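Local coordinates for protein beta-fructofuranosidase (Bifidobacterium adolescentis, PDB 6NOB) that probably hydrolyses terminal non-reducing beta-D-fructofuranoside residues, as invertase does with sucrose, at residues F153-M158 with G193-S198; L221-E226 with T235-T240; N445-V450 with V490-R495; G508-V513 with R617-G622; D531-L536 with L551-D556. All coordinates share one frame; numbering follows the deposited sequence.

Interaction 1: residues F153-M158 with G193-S198; sequences FGWDNM and GAFSGS
Trp155 and Met158 pack against Phe195 in a buried loop-to-strand contact of the five-bladed beta-propeller typical of family 32. The loop precedes strand 159-165. Phe195 lies on strand 190-202, at one side of a four-stranded antiparallel sheet. Trp155 and Phe195 meet rim to rim, with planes 85° apart and neither ring over the face of the other. The closest atoms are Trp155 CZ2 and Phe195 CZ, at 3.5 Å. With chi1 at -174°, Trp155 CG points opposite the main-chain N, carrying the indole to the Phe195 rim. Met158 CG touches Phe195 CE1 at 3.7 Å, and its chain then bends away. The Phe195 ring also stacks with His224 on the next strand. A serine in place of Phe195 is likely to leave a gap between the Trp155 rim and Met158 and to take away the stacking partner of His224. Trp155 NE1 donates to a bound di(hydroxyethyl)ether, probably from the crystallisation liquor. The backbones form a single bridge between Met158 and Gly193. A CB on Gly193 would collide with Met158 N. Next to it, Ala194 N donates to Met158 O at 2.9 Å, from 36° above the carbonyl plane.

Interaction 2: residues L221-E226 with T235-T240; sequences LTRHLE and TEYQTT. With EDO (1,2-ethanediol), chain C.
Leu221, Arg223 and Leu225 form antiparallel hydrogen-bonded pairs with Thr239, Tyr237 and Thr235, and the strand axes run at 139° to each other. This is a beta hairpin in one blade of the propeller. Thr222 and Gln238, and His224 and Glu236, are the non-hydrogen-bonded pairs, with side chains on the other face of the sheet. His224 ND1 donates to Glu236 OE2 at 2.6 Å. The oxygen lies in the imidazole plane and is met on its anti side, while the ring and carboxylate planes stand 75° apart. His224 NE2 donates to Glu226 OE1 at 2.9 Å, so a carboxylate at each ring nitrogen fixes the rotation of the ring. A leucine in place of His224 would probably leave both carboxylates without this shared donor and free Glu226 to turn. Glu236 OE2 also pairs with Arg268. Thr222 OG1 donates to a lone pair of Gln238 OE1 at 2.7 Å and accepts from Asp269 N. On the opposite face, the Tyr237 ring lies against Arg223. Tyr237 CG sits between the backbone N and the carbonyl carbon (chi1 50°), which brings the ring over to the Arg223 side. Arg223 CB makes a CH-pi contact 3.8 Å from the Tyr237 ring centroid. The Arg223 guanidinium continues to Glu252. A bound 1,2-ethanediol, also held by Arg258 N, donates through O2 to Glu236 O at 2.9 Å.

Interaction 3: residues N445-V450 with V490-R495; sequences NGRRIV and VSEVYR
Arg447 meets Glu492 edge-on, with its guanidinium plane turned 41° from the carboxylate. Two end nitrogens grip two oxygens in a salt bridge. NH1 of Arg447 donates to OE1 of Glu492 at 2.9 Å, almost straight and close to the guanidinium plane. Arg447 NH2 reaches the syn lone pair of Glu492 OE2, also at 2.9 Å, and is more tilted. A water near the guanidinium plane takes the other N-H of Arg447 NH1 at 3.0 Å and that of Ser491 N at 3.0 Å, so it ties the arginine to the first turn of helix 491-497. The Glu492 chain bends at chi2 (91°), which turns its carboxylate to face the arginine. One face of the Arg495 guanidinium has Glu492 CB over its rim, on the same helix. Arg447 NE pairs with Asp443, a second carboxylate that helps to fix the group. The apolar part is small: Ile449 CG2 touches Val490 CG1 at 4.0 Å, the two side chains crossing at about a right angle. Val490 is the N-cap residue of the helix. Tyr142 of strand 141-149 touches both Arg447 and Glu492. The contact thus joins the start of propeller strand 448-454 to the short helix that leads into strand 498-501 of the C-terminal beta-sandwich.

Interaction 4: residues G508-V513 with R617-G622; sequences GGDMVV and RIASSG
Met511 and Ile618 form an antiparallel hydrogen-bonded pair between strands 510-515 and 614-620, neighbours in one sheet of the C-terminal beta-sandwich. Met511 N donates to Ile618 O at 2.9 Å, and the reverse bond has the same length. Val512 and Arg617 follow as a non-hydrogen-bonded pair.

The charged contact is made by Arg617. Its NH1 donates to the anti lone pair of Asp510 OD2 at 2.9 Å. The oxygen lies in the guanidinium plane, while the carboxylate itself is turned 67° from it. The arginine chain bends at chi3 (-75°), which turns the NH1 edge toward Asp510 OD2. Asp507 and Glu615 also pair with this guanidinium, so three carboxylates share one positive group.

Packing contacts lie on both sheet faces. Val512 CG2 rests over one face of the Arg617 guanidinium, near its rim and 3.4 Å above the plane. On the other face, the apolar CB atoms of Met511 and Ile618 are 4.2 Å apart, and both side chains touch Ile624 of the second sheet.

Water and turn bonds follow. A water donates to Gly509 O at 3.0 Å and accepts from Ser620 N. Beyond is an ST turn, where Gly622 N donates to Ser620 OG at 2.9 Å.

Interaction 5: residues D531-L536 with L551-D556; sequences DAIMVL and LLQRTD
Asp531 closes the open end of this strand pair by accepting from the backbone of Asp556. Its OD1 is met on the syn side by Asp556 N at 2.9 Å. The Asp531 CG lies anti to the carbonyl carbon (chi1 -78°), which carries the carboxylate across to that amide. OD2 of Asp531 is 4.1 Å from OD1 of Asp556, a like-charge approach that the amide bond probably offsets in part. Four backbone bonds follow. Ala532 O takes Arg554 N at 2.8 Å, while the return bond from Ala532 N to Arg554 O is longer. Met534 N gives to Leu552 O at 2.7 Å, and Leu552 N gives to Met534 O at 2.9 Å. Ile533 and Val535 turn their backbones the other way, to Ala619 and Arg617 of strand 614-620. The guanidinium of Arg554 finds carbonyl partners: NE donates to Ala530 O and NH1 to Val580 O. Apolar side chains pair on both faces. CG2 of Val535 lies alongside CD2 of Leu551 at 3.6 Å, and CD1 of Ile533 is 3.9 Å from CD1 of Leu551. Met534 and Leu552 both touch Val583 of the facing sheet. This is a beta hairpin within one layer of the C-terminal beta-sandwich found in family 32 enzymes.

Interactions 1, 2 and 3 come in series along the chain, and interaction 5 is nested inside the loop closed by interaction 4. Interactions 1 and 2 have centres 11 Å apart and both reach one propeller sheet, interaction 1 through strand 190-202. Strands 190-202 and 216-227 are neighbours there, and Phe195 N lies 2.7 Å from Thr222 O. Interactions 4 and 5 have centres 10 Å apart in one sandwich sheet, where Arg617 O is 2.8 Å from Val535 N. Interaction 3 lies between the two groups, its centre 27 Å from that of interaction 1 and 29 Å from that of interaction 5. It bridges the propeller, which in this family carries the active site, and the sandwich.

Interaction 1: residues F153-M158 with G193-S198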
# COMPACT_ATOMS: atom_id res chain seq x y z
N PHE A 153 -7.50 -9.38 11.96
CA PHE A 153 -8.13 -8.53 10.97
C PHE A 153 -7.68 -7.08 11.05
O PHE A 153 -7.90 -6.32 10.10
CB PHE A 153 -9.66 -8.60 11.12
CG PHE A 153 -10.41 -8.18 9.89
CD1 PHE A 153 -10.49 -9.02 8.78
CD2 PHE A 153 -11.06 -6.96 9.84
CE1 PHE A 153 -11.20 -8.64 7.65
CE2 PHE A 153 -11.77 -6.57 8.72
CZ PHE A 153 -11.83 -7.41 7.62
N GLY A 154 -7.07 -6.66 12.16
CA GLY A 154 -6.57 -5.32 12.32
C GLY A 154 -5.05 -5.26 12.27
O GLY A 154 -4.36 -6.26 12.08
N TRP A 155 -4.54 -4.05 12.45
CA TRP A 155 -3.09 -3.85 12.49
C TRP A 155 -2.51 -4.49 13.75
O TRP A 155 -3.15 -4.50 14.81
CB TRP A 155 -2.76 -2.36 12.44
CG TRP A 155 -1.29 -2.08 12.34
CD1 TRP A 155 -0.58 -1.84 11.19
CD2 TRP A 155 -0.36 -2.00 13.42
NE1 TRP A 155 0.74 -1.63 11.50
CE2 TRP A 155 0.91 -1.72 12.85
CE3 TRP A 155 -0.46 -2.14 14.80
CZ2 TRP A 155 2.05 -1.58 13.63
CZ3 TRP A 155 0.68 -2.01 15.57
CH2 TRP A 155 1.92 -1.73 14.99
N ASP A 156 -1.30 -5.03 13.63
CA ASP A 156 -0.60 -5.63 14.75
C ASP A 156 0.89 -5.63 14.42
O ASP A 156 1.33 -4.97 13.47
CB ASP A 156 -1.13 -7.03 15.06
CG ASP A 156 -1.00 -7.41 16.52
OD1 ASP A 156 -0.16 -6.81 17.22
OD2 ASP A 156 -1.74 -8.31 16.96
N ASN A 157 1.67 -6.38 15.20
CA ASN A 157 3.12 -6.45 15.00
C ASN A 157 3.44 -6.82 13.56
O ASN A 157 2.93 -7.81 13.03
CB ASN A 157 3.74 -7.45 15.97
CG ASN A 157 3.72 -6.96 17.41
OD1 ASN A 157 4.09 -5.82 17.70
ND2 ASN A 157 3.29 -7.82 18.33
N MET A 158 4.30 -6.03 12.94
CA MET A 158 4.37 -5.96 11.48
C MET A 158 5.33 -6.99 10.91
O MET A 158 6.48 -7.09 11.34
CB MET A 158 4.77 -4.55 11.05
CG MET A 158 3.57 -3.63 10.88
SD MET A 158 2.54 -4.13 9.48
CE MET A 158 1.14 -4.88 10.30
N GLY A 193 7.60 -3.96 14.99
CA GLY A 193 7.85 -4.97 13.98
C GLY A 193 8.65 -4.42 12.82
O GLY A 193 9.31 -3.38 12.93
N ALA A 194 8.60 -5.13 11.70
CA ALA A 194 9.30 -4.73 10.48
C ALA A 194 8.40 -3.78 9.70
O ALA A 194 7.54 -4.20 8.94
CB ALA A 194 9.66 -5.96 9.65
N PHE A 195 8.61 -2.48 9.90
CA PHE A 195 7.79 -1.46 9.25
C PHE A 195 8.21 -1.30 7.79
O PHE A 195 9.03 -2.06 7.25
CB PHE A 195 7.87 -0.15 10.02
CG PHE A 195 6.91 -0.07 11.18
CD1 PHE A 195 6.40 -1.22 11.76
CD2 PHE A 195 6.50 1.16 11.68
CE1 PHE A 195 5.52 -1.15 12.82
CE2 PHE A 195 5.61 1.24 12.73
CZ PHE A 195 5.12 0.08 13.31
N SER A 196 7.66 -0.28 7.13
CA SER A 196 7.76 -0.16 5.68
C SER A 196 9.20 0.08 5.24
O SER A 196 10.05 0.54 6.01
CB SER A 196 6.86 0.98 5.20
OG SER A 196 5.50 0.57 5.21
N GLY A 197 9.47 -0.27 3.98
CA GLY A 197 10.80 -0.13 3.41
C GLY A 197 10.78 -0.16 1.90
O GLY A 197 9.77 -0.49 1.27
N SER A 198 11.93 0.17 1.31
CA SER A 198 12.11 0.26 -0.13
C SER A 198 13.19 -0.73 -0.59
O SER A 198 13.81 -1.42 0.23
CB SER A 198 12.47 1.68 -0.56
OG SER A 198 13.59 2.16 0.16

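Interaction 2: residues L221-E226 with T235-T240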
# COMPACT_ATOMS: atom_id res chain seq x y z
N LEU A 221 14.57 -0.70 5.42
CA LEU A 221 13.27 -0.68 6.08
C LEU A 221 13.40 -0.07 7.47
O LEU A 221 14.50 0.12 8.00
CB LEU A 221 12.67 -2.08 6.18
CG LEU A 221 13.40 -3.07 7.09
CD1 LEU A 221 12.41 -3.88 7.91
CD2 LEU A 221 14.30 -3.98 6.27
N THR A 222 12.25 0.22 8.06
CA THR A 222 12.17 0.75 9.42
C THR A 222 11.86 -0.39 10.39
O THR A 222 10.97 -1.21 10.14
CB THR A 222 11.08 1.82 9.53
OG1 THR A 222 11.45 2.96 8.76
CG2 THR A 222 10.88 2.23 10.99
N ARG A 223 12.62 -0.44 11.49
CA ARG A 223 12.27 -1.26 12.64
C ARG A 223 11.63 -0.35 13.68
O ARG A 223 12.15 0.73 13.97
CB ARG A 223 13.50 -1.96 13.22
CG ARG A 223 13.93 -3.19 12.45
CD ARG A 223 13.02 -4.37 12.73
NE ARG A 223 13.29 -5.50 11.85
CZ ARG A 223 12.55 -6.60 11.80
NH1 ARG A 223 11.49 -6.72 12.58
NH2 ARG A 223 12.87 -7.58 10.96
N HIS A 224 10.50 -0.79 14.23
CA HIS A 224 9.72 -0.01 15.18
C HIS A 224 9.67 -0.75 16.51
O HIS A 224 9.39 -1.95 16.55
CB HIS A 224 8.30 0.23 14.65
CG HIS A 224 7.46 1.09 15.54
ND1 HIS A 224 7.22 2.42 15.28
CD2 HIS A 224 6.77 0.80 16.67
CE1 HIS A 224 6.43 2.92 16.22
NE2 HIS A 224 6.15 1.95 17.08
N LEU A 225 9.97 -0.02 17.59
CA LEU A 225 9.86 -0.54 18.95
C LEU A 225 9.20 0.53 19.80
O LEU A 225 9.67 1.66 19.86
CB LEU A 225 11.24 -0.90 19.51
CG LEU A 225 11.31 -1.11 21.02
CD1 LEU A 225 10.52 -2.35 21.43
CD2 LEU A 225 12.75 -1.21 21.48
N GLU A 226 8.11 0.16 20.47
CA GLU A 226 7.32 1.12 21.23
C GLU A 226 6.72 0.46 22.46
O GLU A 226 6.14 -0.63 22.36
CB GLU A 226 6.21 1.72 20.36
CG GLU A 226 5.20 2.55 21.14
CD GLU A 226 4.13 3.15 20.24
OE1 GLU A 226 4.15 2.87 19.03
OE2 GLU A 226 3.27 3.90 20.76
N THR A 235 10.77 4.07 19.29
CA THR A 235 12.16 3.90 18.85
C THR A 235 12.13 3.38 17.42
O THR A 235 11.90 2.19 17.19
CB THR A 235 12.90 2.95 19.78
OG1 THR A 235 12.75 3.38 21.14
CG2 THR A 235 14.38 2.90 19.44
N GLU A 236 12.38 4.26 16.45
CA GLU A 236 12.38 3.89 15.04
C GLU A 236 13.77 4.13 14.46
O GLU A 236 14.39 5.16 14.72
CB GLU A 236 11.32 4.69 14.27
CG GLU A 236 9.91 4.20 14.54
CD GLU A 236 8.86 4.89 13.69
OE1 GLU A 236 9.12 6.01 13.20
OE2 GLU A 236 7.77 4.31 13.51
N TYR A 237 14.24 3.16 13.68
CA TYR A 237 15.56 3.21 13.05
C TYR A 237 15.50 2.43 11.75
O TYR A 237 14.58 1.63 11.52
CB TYR A 237 16.65 2.67 13.98
CG TYR A 237 16.32 1.32 14.59
CD1 TYR A 237 15.54 1.23 15.75
CD2 TYR A 237 16.80 0.15 14.03
CE1 TYR A 237 15.24 0.00 16.31
CE2 TYR A 237 16.51 -1.09 14.58
CZ TYR A 237 15.73 -1.15 15.72
OH TYR A 237 15.43 -2.38 16.28
N GLN A 238 16.49 2.66 10.89
CA GLN A 238 16.52 2.09 9.54
C GLN A 238 17.57 0.99 9.45
O GLN A 238 18.71 1.18 9.88
CB GLN A 238 16.80 3.17 8.50
CG GLN A 238 16.22 4.53 8.83
CD GLN A 238 14.73 4.49 9.08
OE1 GLN A 238 14.01 3.64 8.54
NE2 GLN A 238 14.24 5.41 9.91
N THR A 239 17.18 -0.15 8.87
CA THR A 239 18.06 -1.30 8.72
C THR A 239 18.10 -1.72 7.25
O THR A 239 17.34 -1.24 6.42
CB THR A 239 17.59 -2.48 9.59
OG1 THR A 239 16.37 -3.02 9.06
CG2 THR A 239 17.35 -2.03 11.02
N THR A 240 19.01 -2.64 6.94
CA THR A 240 19.15 -3.17 5.60
C THR A 240 19.28 -4.69 5.64
O THR A 240 19.68 -5.27 6.66
CB THR A 240 20.37 -2.58 4.86
OG1 THR A 240 20.25 -2.82 3.46
CG2 THR A 240 21.67 -3.20 5.35
C1 EDO C . 16.98 5.88 17.91
O1 EDO C . 16.34 7.16 17.92
C2 EDO C . 16.93 5.25 16.52
O2 EDO C . 16.92 6.26 15.50

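Interaction 3: residues N445-V450 with V490-R495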
# COMPACT_ATOMS: atom_id res chain seq x y z
N ASN A 445 12.79 -0.33 -17.97
CA ASN A 445 12.67 0.61 -19.07
C ASN A 445 12.51 2.05 -18.60
O ASN A 445 12.21 2.93 -19.42
CB ASN A 445 11.50 0.22 -19.97
CG ASN A 445 11.73 -1.10 -20.68
OD1 ASN A 445 10.88 -1.99 -20.67
ND2 ASN A 445 12.89 -1.23 -21.32
N GLY A 446 12.71 2.32 -17.32
CA GLY A 446 12.63 3.68 -16.81
C GLY A 446 11.23 4.17 -16.51
O GLY A 446 11.08 5.34 -16.12
N ARG A 447 10.20 3.34 -16.68
CA ARG A 447 8.85 3.71 -16.28
C ARG A 447 8.80 3.94 -14.77
O ARG A 447 9.29 3.11 -13.99
CB ARG A 447 7.87 2.61 -16.66
CG ARG A 447 7.16 2.80 -17.98
CD ARG A 447 5.96 1.86 -18.08
NE ARG A 447 6.26 0.54 -17.53
CZ ARG A 447 5.41 -0.48 -17.54
NH1 ARG A 447 4.20 -0.34 -18.07
NH2 ARG A 447 5.76 -1.64 -17.02
N ARG A 448 8.20 5.05 -14.36
CA ARG A 448 7.97 5.34 -12.95
C ARG A 448 6.58 4.82 -12.58
O ARG A 448 5.57 5.32 -13.08
CB ARG A 448 8.09 6.84 -12.68
CG ARG A 448 7.74 7.26 -11.26
CD ARG A 448 8.60 6.55 -10.22
NE ARG A 448 10.03 6.75 -10.44
CZ ARG A 448 10.97 6.37 -9.58
NH1 ARG A 448 12.25 6.58 -9.86
NH2 ARG A 448 10.64 5.76 -8.45
N ILE A 449 6.54 3.81 -11.72
CA ILE A 449 5.32 3.10 -11.37
C ILE A 449 5.10 3.20 -9.86
O ILE A 449 6.04 3.00 -9.09
CB ILE A 449 5.38 1.62 -11.81
CG1 ILE A 449 5.71 1.53 -13.30
CG2 ILE A 449 4.07 0.92 -11.49
CD1 ILE A 449 6.15 0.16 -13.75
N VAL A 450 3.87 3.51 -9.46
CA VAL A 450 3.53 3.71 -8.05
C VAL A 450 2.41 2.76 -7.66
O VAL A 450 1.46 2.54 -8.43
CB VAL A 450 3.14 5.18 -7.78
CG1 VAL A 450 2.00 5.62 -8.70
CG2 VAL A 450 2.77 5.39 -6.31
N VAL A 490 -0.91 1.53 -15.67
CA VAL A 490 0.10 1.07 -16.60
C VAL A 490 -0.56 0.30 -17.74
O VAL A 490 -1.68 -0.20 -17.62
CB VAL A 490 1.17 0.22 -15.90
CG1 VAL A 490 1.85 1.02 -14.80
CG2 VAL A 490 0.54 -1.04 -15.32
N SER A 491 0.15 0.22 -18.86
CA SER A 491 -0.41 -0.41 -20.05
C SER A 491 -0.85 -1.84 -19.78
O SER A 491 -1.84 -2.30 -20.36
CB SER A 491 0.61 -0.36 -21.20
OG SER A 491 1.67 -1.28 -20.99
N GLU A 492 -0.15 -2.54 -18.89
CA GLU A 492 -0.51 -3.93 -18.60
C GLU A 492 -1.89 -4.05 -17.97
O GLU A 492 -2.60 -5.04 -18.20
CB GLU A 492 0.54 -4.57 -17.69
CG GLU A 492 1.91 -4.71 -18.32
CD GLU A 492 2.80 -3.51 -18.06
OE1 GLU A 492 2.27 -2.43 -17.73
OE2 GLU A 492 4.03 -3.65 -18.18
N VAL A 493 -2.30 -3.05 -17.17
CA VAL A 493 -3.64 -3.08 -16.58
C VAL A 493 -4.70 -3.09 -17.67
O VAL A 493 -5.64 -3.89 -17.65
CB VAL A 493 -3.82 -1.89 -15.62
CG1 VAL A 493 -5.30 -1.59 -15.40
CG2 VAL A 493 -3.13 -2.18 -14.29
N TYR A 494 -4.56 -2.20 -18.66
CA TYR A 494 -5.49 -2.18 -19.79
C TYR A 494 -5.44 -3.49 -20.57
O TYR A 494 -6.48 -4.03 -20.96
CB TYR A 494 -5.18 -1.00 -20.71
CG TYR A 494 -5.36 0.36 -20.08
CD1 TYR A 494 -6.63 0.87 -19.83
CD2 TYR A 494 -4.27 1.16 -19.78
CE1 TYR A 494 -6.81 2.12 -19.27
CE2 TYR A 494 -4.43 2.41 -19.22
CZ TYR A 494 -5.70 2.89 -18.97
OH TYR A 494 -5.87 4.14 -18.41
N ARG A 495 -4.23 -4.02 -20.80
CA ARG A 495 -4.09 -5.22 -21.62
C ARG A 495 -4.71 -6.44 -20.94
O ARG A 495 -5.37 -7.25 -21.60
CB ARG A 495 -2.61 -5.47 -21.92
CG ARG A 495 -2.34 -6.64 -22.86
CD ARG A 495 -0.85 -6.97 -22.93
NE ARG A 495 -0.38 -7.60 -21.69
CZ ARG A 495 0.84 -7.45 -21.19
NH1 ARG A 495 1.73 -6.69 -21.82
NH2 ARG A 495 1.18 -8.07 -20.07
O HOH W 1 2.58 1.98 -19.08

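Interaction 4: residues G508-V513 with R617-G622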
# COMPACT_ATOMS: atom_id res chain seq x y z
N GLY A 508 -34.42 6.70 -21.66
CA GLY A 508 -34.93 8.06 -21.68
C GLY A 508 -33.93 9.10 -21.22
O GLY A 508 -34.02 9.61 -20.10
N GLY A 509 -32.97 9.43 -22.09
CA GLY A 509 -31.90 10.34 -21.74
C GLY A 509 -30.77 9.73 -20.93
O GLY A 509 -29.65 10.25 -20.96
N ASP A 510 -31.03 8.64 -20.22
CA ASP A 510 -29.98 7.92 -19.50
C ASP A 510 -29.34 6.88 -20.40
O ASP A 510 -30.03 6.18 -21.15
CB ASP A 510 -30.55 7.24 -18.25
CG ASP A 510 -30.58 8.14 -17.04
OD1 ASP A 510 -30.15 9.31 -17.15
OD2 ASP A 510 -31.03 7.69 -15.97
N MET A 511 -28.02 6.79 -20.34
CA MET A 511 -27.28 5.69 -20.95
C MET A 511 -26.98 4.67 -19.87
O MET A 511 -26.44 5.02 -18.81
CB MET A 511 -25.99 6.19 -21.61
CG MET A 511 -26.21 7.22 -22.70
SD MET A 511 -24.70 7.67 -23.58
CE MET A 511 -25.31 8.94 -24.69
N VAL A 512 -27.34 3.41 -20.12
CA VAL A 512 -27.29 2.36 -19.11
C VAL A 512 -26.41 1.22 -19.62
O VAL A 512 -26.55 0.80 -20.78
CB VAL A 512 -28.70 1.85 -18.75
CG1 VAL A 512 -28.62 0.75 -17.71
CG2 VAL A 512 -29.56 3.00 -18.25
N VAL A 513 -25.52 0.74 -18.77
CA VAL A 513 -24.67 -0.41 -19.05
C VAL A 513 -24.79 -1.38 -17.88
O VAL A 513 -24.52 -1.00 -16.73
CB VAL A 513 -23.20 -0.01 -19.28
CG1 VAL A 513 -22.31 -1.24 -19.27
CG2 VAL A 513 -23.05 0.75 -20.58
N ARG A 617 -24.74 4.21 -15.05
CA ARG A 617 -25.76 5.11 -15.56
C ARG A 617 -25.13 6.47 -15.83
O ARG A 617 -24.44 7.02 -14.96
CB ARG A 617 -26.92 5.24 -14.56
CG ARG A 617 -28.17 5.91 -15.11
CD ARG A 617 -29.37 5.64 -14.21
NE ARG A 617 -29.87 4.27 -14.35
CZ ARG A 617 -30.92 3.93 -15.10
NH1 ARG A 617 -31.59 4.86 -15.77
NH2 ARG A 617 -31.30 2.67 -15.17
N ILE A 618 -25.35 7.00 -17.03
CA ILE A 618 -24.70 8.22 -17.49
C ILE A 618 -25.76 9.18 -18.02
O ILE A 618 -26.61 8.78 -18.82
CB ILE A 618 -23.64 7.93 -18.58
CG1 ILE A 618 -22.62 6.92 -18.07
CG2 ILE A 618 -22.96 9.21 -19.01
CD1 ILE A 618 -21.85 6.24 -19.17
N ALA A 619 -25.69 10.43 -17.57
CA ALA A 619 -26.59 11.47 -18.04
C ALA A 619 -25.86 12.80 -17.97
O ALA A 619 -25.04 13.03 -17.08
CB ALA A 619 -27.88 11.53 -17.22
N SER A 620 -26.18 13.69 -18.92
CA SER A 620 -25.55 14.99 -19.00
C SER A 620 -26.55 16.01 -19.54
O SER A 620 -27.35 15.69 -20.42
CB SER A 620 -24.30 14.96 -19.88
OG SER A 620 -23.77 16.26 -20.09
N SER A 621 -26.51 17.22 -18.97
CA SER A 621 -27.25 18.34 -19.53
C SER A 621 -26.64 18.81 -20.85
O SER A 621 -27.31 19.51 -21.62
CB SER A 621 -27.28 19.51 -18.54
OG SER A 621 -27.69 19.10 -17.25
N GLY A 622 -25.38 18.47 -21.10
CA GLY A 622 -24.71 18.70 -22.36
C GLY A 622 -24.76 17.48 -23.25
O GLY A 622 -25.74 16.72 -23.24
O HOH W 2 -27.79 12.54 -21.51

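Interaction 5: residues D531-L536 with L551-D556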
# COMPACT_ATOMS: atom_id res chain seq x y z
N ASP A 531 -23.52 20.32 -16.55
CA ASP A 531 -23.81 19.46 -15.42
C ASP A 531 -24.03 18.03 -15.89
O ASP A 531 -24.68 17.79 -16.92
CB ASP A 531 -25.05 19.96 -14.68
CG ASP A 531 -24.75 21.16 -13.79
OD1 ASP A 531 -23.60 21.65 -13.82
OD2 ASP A 531 -25.66 21.61 -13.07
N ALA A 532 -23.50 17.07 -15.14
CA ALA A 532 -23.59 15.67 -15.52
C ALA A 532 -23.52 14.80 -14.27
O ALA A 532 -23.02 15.22 -13.22
CB ALA A 532 -22.49 15.28 -16.51
N ILE A 533 -24.01 13.57 -14.41
CA ILE A 533 -24.05 12.62 -13.31
C ILE A 533 -23.76 11.22 -13.85
O ILE A 533 -24.28 10.84 -14.90
CB ILE A 533 -25.40 12.66 -12.57
CG1 ILE A 533 -25.45 11.61 -11.45
CG2 ILE A 533 -26.56 12.47 -13.54
CD1 ILE A 533 -26.22 12.07 -10.24
N MET A 534 -22.92 10.47 -13.14
CA MET A 534 -22.59 9.10 -13.49
C MET A 534 -22.79 8.23 -12.26
O MET A 534 -22.02 8.31 -11.30
CB MET A 534 -21.16 8.98 -14.01
CG MET A 534 -20.97 9.46 -15.45
SD MET A 534 -19.24 9.50 -15.96
CE MET A 534 -18.85 7.75 -16.02
N VAL A 535 -23.84 7.40 -12.27
CA VAL A 535 -24.08 6.43 -11.21
C VAL A 535 -23.14 5.25 -11.44
O VAL A 535 -23.30 4.49 -12.40
CB VAL A 535 -25.54 5.98 -11.17
CG1 VAL A 535 -25.74 4.89 -10.13
CG2 VAL A 535 -26.46 7.16 -10.92
N LEU A 536 -22.15 5.09 -10.56
CA LEU A 536 -21.14 4.05 -10.75
C LEU A 536 -21.51 2.74 -10.07
O LEU A 536 -21.26 1.66 -10.62
CB LEU A 536 -19.79 4.54 -10.23
CG LEU A 536 -19.34 5.94 -10.68
CD1 LEU A 536 -17.98 6.28 -10.08
CD2 LEU A 536 -19.30 6.04 -12.20
N LEU A 551 -21.42 8.01 -6.97
CA LEU A 551 -21.60 8.85 -8.15
C LEU A 551 -20.32 9.61 -8.47
O LEU A 551 -19.54 9.95 -7.58
CB LEU A 551 -22.72 9.88 -7.95
CG LEU A 551 -23.98 9.47 -7.20
CD1 LEU A 551 -24.83 10.70 -6.92
CD2 LEU A 551 -24.76 8.45 -7.99
N LEU A 552 -20.12 9.86 -9.76
CA LEU A 552 -19.32 10.98 -10.22
C LEU A 552 -20.28 12.04 -10.75
O LEU A 552 -21.09 11.76 -11.64
CB LEU A 552 -18.33 10.57 -11.32
CG LEU A 552 -17.33 11.68 -11.65
CD1 LEU A 552 -16.26 11.81 -10.57
CD2 LEU A 552 -16.70 11.47 -13.02
N GLN A 553 -20.22 13.24 -10.18
CA GLN A 553 -21.20 14.27 -10.48
C GLN A 553 -20.49 15.60 -10.70
O GLN A 553 -19.61 15.97 -9.92
CB GLN A 553 -22.23 14.39 -9.36
CG GLN A 553 -23.23 15.51 -9.55
CD GLN A 553 -24.41 15.38 -8.61
OE1 GLN A 553 -25.55 15.67 -8.99
NE2 GLN A 553 -24.15 14.95 -7.38
N ARG A 554 -20.88 16.30 -11.76
CA ARG A 554 -20.38 17.64 -12.04
C ARG A 554 -21.51 18.64 -11.89
O ARG A 554 -22.60 18.43 -12.43
CB ARG A 554 -19.78 17.73 -13.45
CG ARG A 554 -19.22 19.11 -13.77
CD ARG A 554 -18.36 19.09 -15.01
NE ARG A 554 -19.13 18.71 -16.19
CZ ARG A 554 -18.59 18.43 -17.37
NH1 ARG A 554 -17.27 18.48 -17.53
NH2 ARG A 554 -19.37 18.09 -18.39
N THR A 555 -21.24 19.72 -11.16
CA THR A 555 -22.24 20.75 -10.90
C THR A 555 -21.55 22.10 -10.92
O THR A 555 -20.66 22.35 -10.11
CB THR A 555 -22.94 20.52 -9.56
OG1 THR A 555 -23.56 19.23 -9.56
CG2 THR A 555 -24.00 21.58 -9.33
N ASP A 556 -21.96 22.96 -11.86
CA ASP A 556 -21.39 24.30 -12.01
C ASP A 556 -19.87 24.25 -12.13
O ASP A 556 -19.14 24.98 -11.46
CB ASP A 556 -21.83 25.21 -10.86
CG ASP A 556 -23.33 25.24 -10.67
OD1 ASP A 556 -24.06 25.10 -11.68
OD2 ASP A 556 -23.79 25.40 -9.52